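UTP-glucose-1-phosphate uridylyltransferase 2 (Trypanosoma brucei, PDB 3GUE) probably catalyses the transfer of a uridylyl group from UTP to alpha-D-glucose 1-phosphate, giving UDP-glucose and diphosphate. Local coordinates at residues Lys27-His30 with Ile31-Gln35; Tyr151-Asp155 with Ser156-Leu160; Ala282-Lys286 with Glu287-Ser291; Lys425-Lys428 with Gly429-Ser433. One frame throughout, in Å; residues are numbered along the deposited sequence.

Interaction 1. Residues Lys27-His30 with Ile31-Gln35; sequences KCIH and IFLIQ. With DTU ((2R,3S)-1,4-dimercaptobutane-2,3-diol), chain H.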
loop_
_atom_site.group_PDB
_atom_site.type_symbol
_atom_site.label_atom_id
_atom_site.label_comp_id
_atom_site.label_asym_id
_atom_site.label_seq_id
_atom_site.Cartn_x
_atom_site.Cartn_y
_atom_site.Cartn_z
ATOM N N LYS A 27 -15.979 -15.403 10.380
ATOM C CA LYS A 27 -16.383 -14.849 9.080
ATOM C C LYS A 27 -15.231 -14.823 8.082
ATOM O O LYS A 27 -15.451 -15.025 6.906
ATOM C CB LYS A 27 -17.061 -13.489 9.197
ATOM C CG LYS A 27 -18.470 -13.540 9.737
ATOM C CD LYS A 27 -19.506 -14.019 8.722
ATOM C CE LYS A 27 -20.898 -13.919 9.337
ATOM N NZ LYS A 27 -21.946 -14.611 8.538
ATOM N N CYS A 28 -14.008 -14.590 8.559
ATOM C CA CYS A 28 -12.825 -14.646 7.683
ATOM C C CYS A 28 -12.635 -16.060 7.091
ATOM O O CYS A 28 -12.365 -16.209 5.890
ATOM C CB CYS A 28 -11.564 -14.180 8.414
ATOM S SG CYS A 28 -10.038 -14.558 7.516
ATOM N N ILE A 29 -12.785 -17.089 7.927
ATOM C CA ILE A 29 -12.694 -18.486 7.465
ATOM C C ILE A 29 -13.727 -18.711 6.347
ATOM O O ILE A 29 -13.384 -19.171 5.270
ATOM C CB ILE A 29 -12.842 -19.511 8.621
ATOM C CG1 ILE A 29 -11.679 -19.364 9.624
ATOM C CG2 ILE A 29 -12.930 -20.962 8.064
ATOM C CD1 ILE A 29 -11.885 -20.025 10.955
ATOM N N HIS A 30 -14.972 -18.332 6.613
ATOM C CA HIS A 30 -16.074 -18.429 5.644
ATOM C C HIS A 30 -15.797 -17.716 4.296
ATOM O O HIS A 30 -15.985 -18.308 3.237
ATOM C CB HIS A 30 -17.379 -17.965 6.318
ATOM C CG HIS A 30 -18.543 -17.806 5.389
ATOM N ND1 HIS A 30 -19.441 -16.768 5.501
ATOM C CD2 HIS A 30 -18.961 -18.553 4.341
ATOM C CE1 HIS A 30 -20.358 -16.876 4.555
ATOM N NE2 HIS A 30 -20.091 -17.953 3.840
ATOM N N ILE A 31 -15.380 -16.450 4.345
ATOM C CA ILE A 31 -15.000 -15.688 3.152
ATOM C C ILE A 31 -13.820 -16.375 2.413
ATOM O O ILE A 31 -13.850 -16.517 1.188
ATOM C CB ILE A 31 -14.653 -14.210 3.513
ATOM C CG1 ILE A 31 -15.837 -13.535 4.244
ATOM C CG2 ILE A 31 -14.210 -13.401 2.273
ATOM C CD1 ILE A 31 -15.610 -12.028 4.592
ATOM N N PHE A 32 -12.803 -16.803 3.152
ATOM C CA PHE A 32 -11.676 -17.535 2.563
ATOM C C PHE A 32 -12.102 -18.817 1.824
ATOM O O PHE A 32 -11.593 -19.104 0.743
ATOM C CB PHE A 32 -10.588 -17.843 3.622
ATOM C CG PHE A 32 -9.418 -18.669 3.084
ATOM C CD1 PHE A 32 -8.339 -18.051 2.460
ATOM C CD2 PHE A 32 -9.423 -20.068 3.187
ATOM C CE1 PHE A 32 -7.286 -18.813 1.946
ATOM C CE2 PHE A 32 -8.387 -20.827 2.673
ATOM C CZ PHE A 32 -7.317 -20.212 2.063
ATOM N N LEU A 33 -13.018 -19.586 2.408
ATOM C CA LEU A 33 -13.394 -20.876 1.828
ATOM C C LEU A 33 -14.289 -20.686 0.605
ATOM O O LEU A 33 -14.277 -21.517 -0.296
ATOM C CB LEU A 33 -14.021 -21.835 2.863
ATOM C CG LEU A 33 -13.073 -22.333 3.954
ATOM C CD1 LEU A 33 -13.791 -23.152 4.998
ATOM C CD2 LEU A 33 -11.967 -23.139 3.322
ATOM N N ILE A 34 -15.019 -19.565 0.578
ATOM C CA ILE A 34 -15.705 -19.085 -0.632
ATOM C C ILE A 34 -14.692 -18.909 -1.758
ATOM O O ILE A 34 -14.861 -19.495 -2.835
ATOM C CB ILE A 34 -16.468 -17.744 -0.372
ATOM C CG1 ILE A 34 -17.769 -18.041 0.370
ATOM C CG2 ILE A 34 -16.762 -16.995 -1.672
ATOM C CD1 ILE A 34 -18.326 -16.868 1.159
ATOM N N GLN A 35 -13.649 -18.111 -1.496
ATOM C CA GLN A 35 -12.576 -17.853 -2.460
ATOM C C GLN A 35 -11.810 -19.120 -2.875
ATOM O O GLN A 35 -11.441 -19.262 -4.045
ATOM C CB GLN A 35 -11.574 -16.840 -1.894
ATOM C CG GLN A 35 -12.163 -15.513 -1.420
ATOM C CD GLN A 35 -11.138 -14.658 -0.732
ATOM O OE1 GLN A 35 -10.256 -15.172 -0.037
ATOM N NE2 GLN A 35 -11.225 -13.346 -0.935
HETATM S S1 DTU H . -8.211 -14.401 1.896
HETATM C C1 DTU H . -9.537 -14.669 3.097
HETATM C C2 DTU H . -9.959 -13.427 3.841
HETATM O O2 DTU H . -10.831 -13.837 4.864
HETATM C C3 DTU H . -10.631 -12.333 2.985
HETATM O O3 DTU H . -10.184 -12.293 1.649
HETATM C C4 DTU H . -10.269 -10.999 3.573
HETATM S S4 DTU H . -11.415 -10.559 4.877
#

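Interaction 2. Residues Tyr151-Asp155 with Ser156-Leu160; sequences YEVFD and SDIEL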
loop_
_atom_site.group_PDB
_atom_site.type_symbol
_atom_site.label_atom_id
_atom_site.label_comp_id
_atom_site.label_asym_id
_atom_site.label_seq_id
_atom_site.Cartn_x
_atom_site.Cartn_y
_atom_site.Cartn_z
ATOM N N TYR A 151 1.763 4.284 22.920
ATOM C CA TYR A 151 2.062 3.013 23.628
ATOM C C TYR A 151 1.081 2.669 24.758
ATOM O O TYR A 151 0.610 1.525 24.840
ATOM C CB TYR A 151 3.498 2.988 24.165
ATOM C CG TYR A 151 3.901 1.624 24.674
ATOM C CD1 TYR A 151 4.317 0.623 23.783
ATOM C CD2 TYR A 151 3.817 1.311 26.038
ATOM C CE1 TYR A 151 4.647 -0.651 24.240
ATOM C CE2 TYR A 151 4.156 0.031 26.509
ATOM C CZ TYR A 151 4.568 -0.937 25.594
ATOM O OH TYR A 151 4.911 -2.200 26.029
ATOM N N GLU A 152 0.772 3.654 25.607
ATOM C CA GLU A 152 -0.081 3.429 26.777
ATOM C C GLU A 152 -1.534 3.072 26.423
ATOM O O GLU A 152 -2.303 2.609 27.286
ATOM C CB GLU A 152 -0.016 4.619 27.741
ATOM C CG GLU A 152 1.412 4.923 28.252
ATOM C CD GLU A 152 1.548 6.247 29.054
ATOM O OE1 GLU A 152 0.617 7.102 28.996
ATOM O OE2 GLU A 152 2.590 6.415 29.754
ATOM N N VAL A 153 -1.908 3.280 25.157
ATOM C CA VAL A 153 -3.253 2.917 24.655
ATOM C C VAL A 153 -3.195 2.049 23.381
ATOM O O VAL A 153 -4.199 1.881 22.673
ATOM C CB VAL A 153 -4.169 4.162 24.439
ATOM C CG1 VAL A 153 -4.393 4.880 25.754
ATOM C CG2 VAL A 153 -3.589 5.117 23.389
ATOM N N PHE A 154 -2.024 1.470 23.115
ATOM C CA PHE A 154 -1.823 0.610 21.952
ATOM C C PHE A 154 -2.817 -0.583 21.867
ATOM O O PHE A 154 -3.534 -0.712 20.869
ATOM C CB PHE A 154 -0.365 0.137 21.884
ATOM C CG PHE A 154 -0.070 -0.691 20.684
ATOM C CD1 PHE A 154 0.283 -0.087 19.493
ATOM C CD2 PHE A 154 -0.207 -2.079 20.729
ATOM C CE1 PHE A 154 0.541 -0.838 18.368
ATOM C CE2 PHE A 154 0.067 -2.865 19.579
ATOM C CZ PHE A 154 0.410 -2.239 18.412
ATOM N N ASP A 155 -2.868 -1.435 22.886
ATOM C CA ASP A 155 -3.808 -2.553 22.869
ATOM C C ASP A 155 -5.286 -2.097 22.817
ATOM O O ASP A 155 -6.053 -2.563 21.975
ATOM C CB ASP A 155 -3.596 -3.498 24.066
ATOM C CG ASP A 155 -2.304 -4.327 23.975
ATOM O OD1 ASP A 155 -1.666 -4.435 22.890
ATOM O OD2 ASP A 155 -1.930 -4.892 25.027
ATOM N N SER A 156 -5.677 -1.169 23.692
ATOM C CA SER A 156 -7.101 -0.804 23.831
ATOM C C SER A 156 -7.650 0.100 22.714
ATOM O O SER A 156 -8.821 -0.018 22.342
ATOM C CB SER A 156 -7.354 -0.143 25.178
ATOM O OG SER A 156 -6.551 1.004 25.330
ATOM N N ASP A 157 -6.811 0.996 22.179
ATOM C CA ASP A 157 -7.286 1.986 21.197
ATOM C C ASP A 157 -6.629 1.904 19.795
ATOM O O ASP A 157 -7.326 1.955 18.778
ATOM C CB ASP A 157 -7.176 3.402 21.789
ATOM C CG ASP A 157 -8.149 3.633 22.949
ATOM O OD1 ASP A 157 -7.909 3.137 24.076
ATOM O OD2 ASP A 157 -9.155 4.343 22.733
ATOM N N ILE A 158 -5.314 1.711 19.752
ATOM C CA ILE A 158 -4.547 1.875 18.525
ATOM C C ILE A 158 -4.609 0.648 17.606
ATOM O O ILE A 158 -4.887 0.776 16.414
ATOM C CB ILE A 158 -3.052 2.240 18.845
ATOM C CG1 ILE A 158 -2.955 3.516 19.715
ATOM C CG2 ILE A 158 -2.192 2.290 17.596
ATOM C CD1 ILE A 158 -2.866 4.831 18.931
ATOM N N GLU A 159 -4.387 -0.546 18.154
ATOM C CA GLU A 159 -4.257 -1.700 17.291
ATOM C C GLU A 159 -5.583 -2.178 16.733
ATOM O O GLU A 159 -6.576 -2.270 17.469
ATOM C CB GLU A 159 -3.544 -2.869 17.980
ATOM C CG GLU A 159 -3.121 -3.940 16.971
ATOM C CD GLU A 159 -2.182 -4.984 17.574
ATOM O OE1 GLU A 159 -2.552 -5.614 18.565
ATOM O OE2 GLU A 159 -1.085 -5.176 17.021
ATOM N N LEU A 160 -5.558 -2.497 15.441
ATOM C CA LEU A 160 -6.619 -3.260 14.781
ATOM C C LEU A 160 -5.930 -4.481 14.203
ATOM O O LEU A 160 -5.210 -4.385 13.207
ATOM C CB LEU A 160 -7.310 -2.428 13.685
ATOM C CG LEU A 160 -8.563 -3.023 13.017
ATOM C CD1 LEU A 160 -9.832 -2.949 13.890
ATOM C CD2 LEU A 160 -8.799 -2.370 11.705
HETATM O O HOH W 1 -7.363 -1.424 19.880
HETATM O O HOH W 2 -1.073 -6.296 21.190
#

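Interaction 3. Residues Ala282-Lys286 with Glu287-Ser291; sequences AQCPK and EDEDS. With SO4 (sulfate ion), chain G.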
loop_
_atom_site.group_PDB
_atom_site.type_symbol
_atom_site.label_atom_id
_atom_site.label_comp_id
_atom_site.label_asym_id
_atom_site.label_seq_id
_atom_site.Cartn_x
_atom_site.Cartn_y
_atom_site.Cartn_z
ATOM N N ALA A 282 -1.603 -7.777 -9.205
ATOM C CA ALA A 282 -1.906 -9.199 -9.080
ATOM C C ALA A 282 -3.112 -9.670 -9.916
ATOM O O ALA A 282 -3.342 -10.875 -10.060
ATOM C CB ALA A 282 -2.123 -9.544 -7.632
ATOM N N GLN A 283 -3.863 -8.723 -10.468
ATOM C CA GLN A 283 -5.057 -9.029 -11.274
ATOM C C GLN A 283 -4.756 -8.887 -12.758
ATOM O O GLN A 283 -5.623 -9.086 -13.605
ATOM C CB GLN A 283 -6.220 -8.114 -10.876
ATOM C CG GLN A 283 -6.851 -8.453 -9.537
ATOM C CD GLN A 283 -7.816 -7.381 -9.064
ATOM O OE1 GLN A 283 -7.496 -6.183 -9.109
ATOM N NE2 GLN A 283 -9.003 -7.800 -8.580
ATOM N N CYS A 284 -3.516 -8.533 -13.076
ATOM C CA CYS A 284 -3.152 -8.291 -14.457
ATOM C C CYS A 284 -2.444 -9.502 -15.045
ATOM O O CYS A 284 -1.358 -9.871 -14.589
ATOM C CB CYS A 284 -2.330 -6.995 -14.622
ATOM S SG CYS A 284 -1.867 -6.656 -16.341
ATOM N N PRO A 285 -3.072 -10.137 -16.057
ATOM C CA PRO A 285 -2.496 -11.297 -16.726
ATOM C C PRO A 285 -1.213 -10.924 -17.430
ATOM O O PRO A 285 -1.096 -9.820 -17.967
ATOM C CB PRO A 285 -3.555 -11.672 -17.766
ATOM C CG PRO A 285 -4.777 -11.002 -17.327
ATOM C CD PRO A 285 -4.371 -9.768 -16.646
ATOM N N LYS A 286 -0.261 -11.852 -17.427
ATOM C CA LYS A 286 1.050 -11.648 -18.041
ATOM C C LYS A 286 0.988 -10.961 -19.434
ATOM O O LYS A 286 1.675 -9.967 -19.664
ATOM C CB LYS A 286 1.797 -12.993 -18.074
ATOM C CG LYS A 286 3.172 -12.975 -18.700
ATOM C CD LYS A 286 3.651 -14.394 -18.975
ATOM C CE LYS A 286 4.312 -14.494 -20.340
ATOM N NZ LYS A 286 5.366 -15.542 -20.398
ATOM N N GLU A 287 0.137 -11.467 -20.331
ATOM C CA GLU A 287 -0.026 -10.919 -21.710
ATOM C C GLU A 287 -0.438 -9.431 -21.764
ATOM O O GLU A 287 -0.281 -8.768 -22.800
ATOM C CB GLU A 287 -1.031 -11.753 -22.532
ATOM C CG GLU A 287 -1.160 -13.248 -22.123
ATOM C CD GLU A 287 -2.047 -13.424 -20.898
ATOM O OE1 GLU A 287 -1.570 -14.002 -19.892
ATOM O OE2 GLU A 287 -3.206 -12.937 -20.933
ATOM N N ASP A 288 -0.947 -8.917 -20.642
ATOM C CA ASP A 288 -1.476 -7.555 -20.557
ATOM C C ASP A 288 -0.580 -6.545 -19.840
ATOM O O ASP A 288 -1.007 -5.420 -19.594
ATOM C CB ASP A 288 -2.851 -7.563 -19.870
ATOM C CG ASP A 288 -3.930 -8.213 -20.715
ATOM O OD1 ASP A 288 -3.677 -8.584 -21.888
ATOM O OD2 ASP A 288 -5.037 -8.355 -20.185
ATOM N N GLU A 289 0.649 -6.934 -19.510
ATOM C CA GLU A 289 1.554 -6.048 -18.754
ATOM C C GLU A 289 1.784 -4.710 -19.477
ATOM O O GLU A 289 1.803 -3.664 -18.837
ATOM C CB GLU A 289 2.889 -6.759 -18.432
ATOM C CG GLU A 289 3.944 -5.929 -17.653
ATOM C CD GLU A 289 3.445 -5.386 -16.315
ATOM O OE1 GLU A 289 2.246 -5.099 -16.197
ATOM O OE2 GLU A 289 4.260 -5.207 -15.377
ATOM N N ASP A 290 1.961 -4.769 -20.803
ATOM C CA ASP A 290 2.178 -3.582 -21.625
ATOM C C ASP A 290 1.027 -2.574 -21.511
ATOM O O ASP A 290 1.257 -1.396 -21.221
ATOM C CB ASP A 290 2.497 -3.967 -23.093
ATOM C CG ASP A 290 3.871 -4.617 -23.240
ATOM O OD1 ASP A 290 4.642 -4.577 -22.253
ATOM O OD2 ASP A 290 4.197 -5.159 -24.332
ATOM N N SER A 291 -0.205 -3.044 -21.694
ATOM C CA SER A 291 -1.405 -2.250 -21.395
ATOM C C SER A 291 -1.448 -1.768 -19.929
ATOM O O SER A 291 -1.586 -0.568 -19.667
ATOM C CB SER A 291 -2.667 -3.055 -21.734
ATOM O OG SER A 291 -2.709 -3.419 -23.102
HETATM S S SO4 G . -2.296 -0.699 -25.430
HETATM O O1 SO4 G . -1.839 -1.806 -26.283
HETATM O O2 SO4 G . -2.760 0.402 -26.279
HETATM O O3 SO4 G . -3.387 -1.169 -24.573
HETATM O O4 SO4 G . -1.187 -0.290 -24.572
#

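Interaction 4. Residues Lys425-Lys428 with Gly429-Ser433; sequences KLVK and GGVPS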
loop_
_atom_site.group_PDB
_atom_site.type_symbol
_atom_site.label_atom_id
_atom_site.label_comp_id
_atom_site.label_asym_id
_atom_site.label_seq_id
_atom_site.Cartn_x
_atom_site.Cartn_y
_atom_site.Cartn_z
ATOM N N LYS A 425 23.977 -2.327 -0.519
ATOM C CA LYS A 425 25.267 -2.019 -1.141
ATOM C C LYS A 425 25.278 -0.749 -2.005
ATOM O O LYS A 425 26.298 -0.026 -2.064
ATOM C CB LYS A 425 25.823 -3.238 -1.893
ATOM C CG LYS A 425 26.721 -4.094 -0.958
ATOM C CD LYS A 425 26.695 -5.578 -1.250
ATOM C CE LYS A 425 25.785 -6.307 -0.269
ATOM N NZ LYS A 425 26.487 -6.629 1.034
ATOM N N LEU A 426 24.146 -0.477 -2.662
ATOM C CA LEU A 426 24.008 0.677 -3.552
ATOM C C LEU A 426 24.172 2.036 -2.835
ATOM O O LEU A 426 24.848 2.945 -3.348
ATOM C CB LEU A 426 22.653 0.617 -4.291
ATOM C CG LEU A 426 22.387 1.707 -5.320
ATOM C CD1 LEU A 426 23.418 1.548 -6.465
ATOM C CD2 LEU A 426 20.949 1.663 -5.887
ATOM N N VAL A 427 23.531 2.161 -1.666
ATOM C CA VAL A 427 23.489 3.386 -0.879
ATOM C C VAL A 427 24.410 3.361 0.363
ATOM O O VAL A 427 24.459 4.337 1.123
ATOM C CB VAL A 427 22.058 3.661 -0.361
ATOM C CG1 VAL A 427 21.163 4.218 -1.466
ATOM C CG2 VAL A 427 21.459 2.413 0.280
ATOM N N LYS A 428 25.104 2.243 0.567
ATOM C CA LYS A 428 26.029 2.041 1.677
ATOM C C LYS A 428 26.927 3.258 1.908
ATOM O O LYS A 428 27.024 3.774 3.018
ATOM C CB LYS A 428 26.889 0.816 1.355
ATOM C CG LYS A 428 27.977 0.505 2.325
ATOM C CD LYS A 428 29.090 -0.256 1.627
ATOM C CE LYS A 428 28.692 -1.667 1.264
ATOM N NZ LYS A 428 29.742 -2.256 0.380
ATOM N N GLY A 429 27.598 3.698 0.847
ATOM C CA GLY A 429 28.529 4.824 0.949
ATOM C C GLY A 429 27.891 6.167 0.674
ATOM O O GLY A 429 28.586 7.186 0.607
ATOM N N GLY A 430 26.566 6.168 0.502
ATOM C CA GLY A 430 25.829 7.397 0.249
ATOM C C GLY A 430 24.564 7.307 -0.584
ATOM O O GLY A 430 24.520 6.658 -1.634
ATOM N N VAL A 431 23.528 8.001 -0.119
ATOM C CA VAL A 431 22.323 8.205 -0.933
ATOM C C VAL A 431 22.637 9.397 -1.839
ATOM O O VAL A 431 22.989 10.460 -1.327
ATOM C CB VAL A 431 21.064 8.511 -0.044
ATOM C CG1 VAL A 431 19.774 8.593 -0.902
ATOM C CG2 VAL A 431 20.913 7.468 1.040
ATOM N N PRO A 432 22.531 9.225 -3.180
ATOM C CA PRO A 432 22.818 10.328 -4.104
ATOM C C PRO A 432 21.725 11.397 -4.073
ATOM O O PRO A 432 20.605 11.121 -3.638
ATOM C CB PRO A 432 22.859 9.630 -5.482
ATOM C CG PRO A 432 21.859 8.497 -5.319
ATOM C CD PRO A 432 22.136 8.003 -3.905
ATOM N N SER A 433 22.076 12.613 -4.501
ATOM C CA SER A 433 21.111 13.697 -4.711
ATOM C C SER A 433 20.317 13.278 -5.958
ATOM O O SER A 433 20.903 12.886 -6.964
ATOM C CB SER A 433 21.854 15.033 -4.912
ATOM O OG SER A 433 21.020 16.149 -5.212
HETATM O O HOH W 3 27.669 2.147 -1.512
#

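Interaction 1. Residues Lys27-His30 with Ile31-Gln35
C28 and F32, one turn apart on helix 26-40, help line the pocket that holds a dithiol-diol (DTU), probably taken up from the crystallisation liquor. F32 N donates to C28 O at 2.8 Å, and I31 N reaches K27 O almost straight, at 2.9 Å with an angle of 172°; the bonds from L33 to I29 and from I34 to H30 continue the helical pattern. F32 CB lies 3.4 Å from DTU C1, and chi1 (177°) directs the ring so that it meets the same ligand carbon at its edge, near the ring plane. I31 CG2 adds an apolar contact, 3.8 Å from DTU C3. Farther along, Q35 NE2 makes a weak bond of 3.0 Å to DTU O3. I29 and L33 run alongside one another and meet at I29 CG2 and L33 CD1, 3.9 Å apart, while I29 and F32 also pack on helix 10-21. C28 O, already used by the helix, probably accepts a second hydrogen bond from DTU O2, whose position is less certain. If O2 is placed correctly, the ligand borrows a helical carbonyl; the apolar contacts are the firmer part of its hold, with weak amide bonding beside them.

Interaction 2. Residues Tyr151-Asp155 with Ser156-Leu160
F154 carries E159 over one face of its ring: E159 CB lies 4.3 Å from the ring centroid and 25° off the normal, a CH-pi contact displaced toward the rim. From CB the extended glutamate chain descends past the rim beside CE2 and CZ, with E159 OE2 3.6 Å from F154 CZ, and its carboxylate plane is turned 60° against that of the phenyl. I158 meets the same ring at about a right angle, with CG2 3.9 Å from F154 CD1, while its other branch, CG1, lies 4.1 Å from V153 CG2.

The backbone bonds bring these side chains together. V153, at the N-cap position of helix 154-158, offers one carbonyl oxygen to two donors, D157 N at 2.8 Å and I158 N at 3.1 Å, which arrive from opposite faces of the carbonyl plane. One residue on, E159 N donates to F154 O at 2.9 Å, in the carbonyl plane. The bonds from I158 N and E159 N each span five residues, as in a wider, pi-type turn that ends the short helix and delivers the chain straight into strand 159-161, outermost in the mixed sheet of this GT-A-type fold.

Outside this shell, D155 OD1 and E159 OE1 come within 4.6 Å. A water donating to both oxygens probably eases the repulsion between the two carboxylates. A second water similarly joins D155 O to E159 O. K141 forms a salt bridge with D155 OD2, and S137 and N132 bond to E159 OE2. Within the helix, S156 OG donates to the anti lone pair of D157 OD1.

Interaction 3. Residues Ala282-Lys286 with Glu287-Ser291
The carboxylates of E287 and D288 meet different parts of the P285 ring. E287 approaches P285 CB, from which its OE2 is 3.4 Å away, whereas D288 crosses the ring obliquely and sets its OD2 3.9 Å from both P285 CG and P285 CD. The glutamate gets there by folding back on itself: its chain bends at chi2 (80°), and chi1 lies well off a staggered value, which suggests some strain in this exposed side chain. The flat end of D288 is held from outside the turn, since OD2 accepts a hydrogen bond from the backbone N of E49. C284 packs against D288, its SG 3.8 Å from D288 CB, and Y46 also touches P285.

The backbone under these groups forms two overlapping 3-10 turns that lead from the loop after strand 275-280 into the short helix 289-292. D288 N donates to P285 O at 2.8 Å, and E289 N to K286 O at 3.2 Å. Both donors stand above the carbonyl planes, 42° and 54° out of them respectively, so neither bond points at a lone pair. D288 occupies the N-cap position of the following helix, but its side chain makes no capping bond; OD2 bonds to E49 N.

Farther along, S291 OG donates to O3 of a sulfate at 2.8 Å. N294 and K297 also bond to this anion, probably a guest from the crystallisation liquor. At the other end, Q283 OE1 accepts from the backbone N of E280, a residue that binds UDP-glucose, and Q283 packs against M329 of strand 329-334.

Interaction 4. Residues Lys425-Lys428 with Gly429-Ser433
A type I beta turn running from V427 to G430 carries the chain off the end of helix 420-427. Its closing bond goes from G430 N to V427 O, 2.9 Å long, with the donor high above the carbonyl plane, 66° out of it. The same two residues meet a second time, since V427 CA lies 3.5 Å from G430 O in a CH...O contact. G430 then adopts backbone angles (phi 150°, psi 136°) at which a side chain would press on the preceding carbonyl oxygen, so the sharp exit from the turn depends on glycine.

The turn brings V431 alongside V427. Their side chains point the same way and touch through V427 CG1 and V431 CG2, 4.1 Å apart; in V431 this branch sits beside its own backbone N, because CG1 occupies the place anti to it. L382 of helix 378-385 packs against both valines and against P432.

On the polar side a water accepts from G429 N at 2.8 Å and stands 2.6 Å from K425 O. It thereby spans one helical turn at the point where the direct backbone pattern has given way. L426 packs on V446 and F448 of strand 446-448, and K428 NZ makes a long, weak ion pair with E447. S433 is tied by backbone bonds to V452 and V454, with its hydroxyl bonded to D387. The arrangement is a helix C-terminus finished by a glycine-bearing type I turn, here leading toward strand 437-443 of a parallel sheet, consistent with the C-terminal beta-helix of eukaryotic UDP-glucose pyrophosphorylases.

In the fold
The four local contacts lie in series along the chain and none touches another. Interactions 1, 2 and 3 lie around the UDP-glucose site at second-shell distance or beyond: the side chain of C28 lies about 10 Å from the bound sugar nucleotide, that of E159 about 11 Å and that of C284 about 12 Å. Interactions 1 and 2 both approach Q162, which binds UDP-glucose and whose side chain is about 8 Å from that of C28 and about 9 Å from that of E159. The centres of interactions 2 and 3 are about 40 Å apart, on opposite sides of the chain's centre. Interaction 4 is remote from the annotated sites, its centre about 45 Å from that of interaction 1.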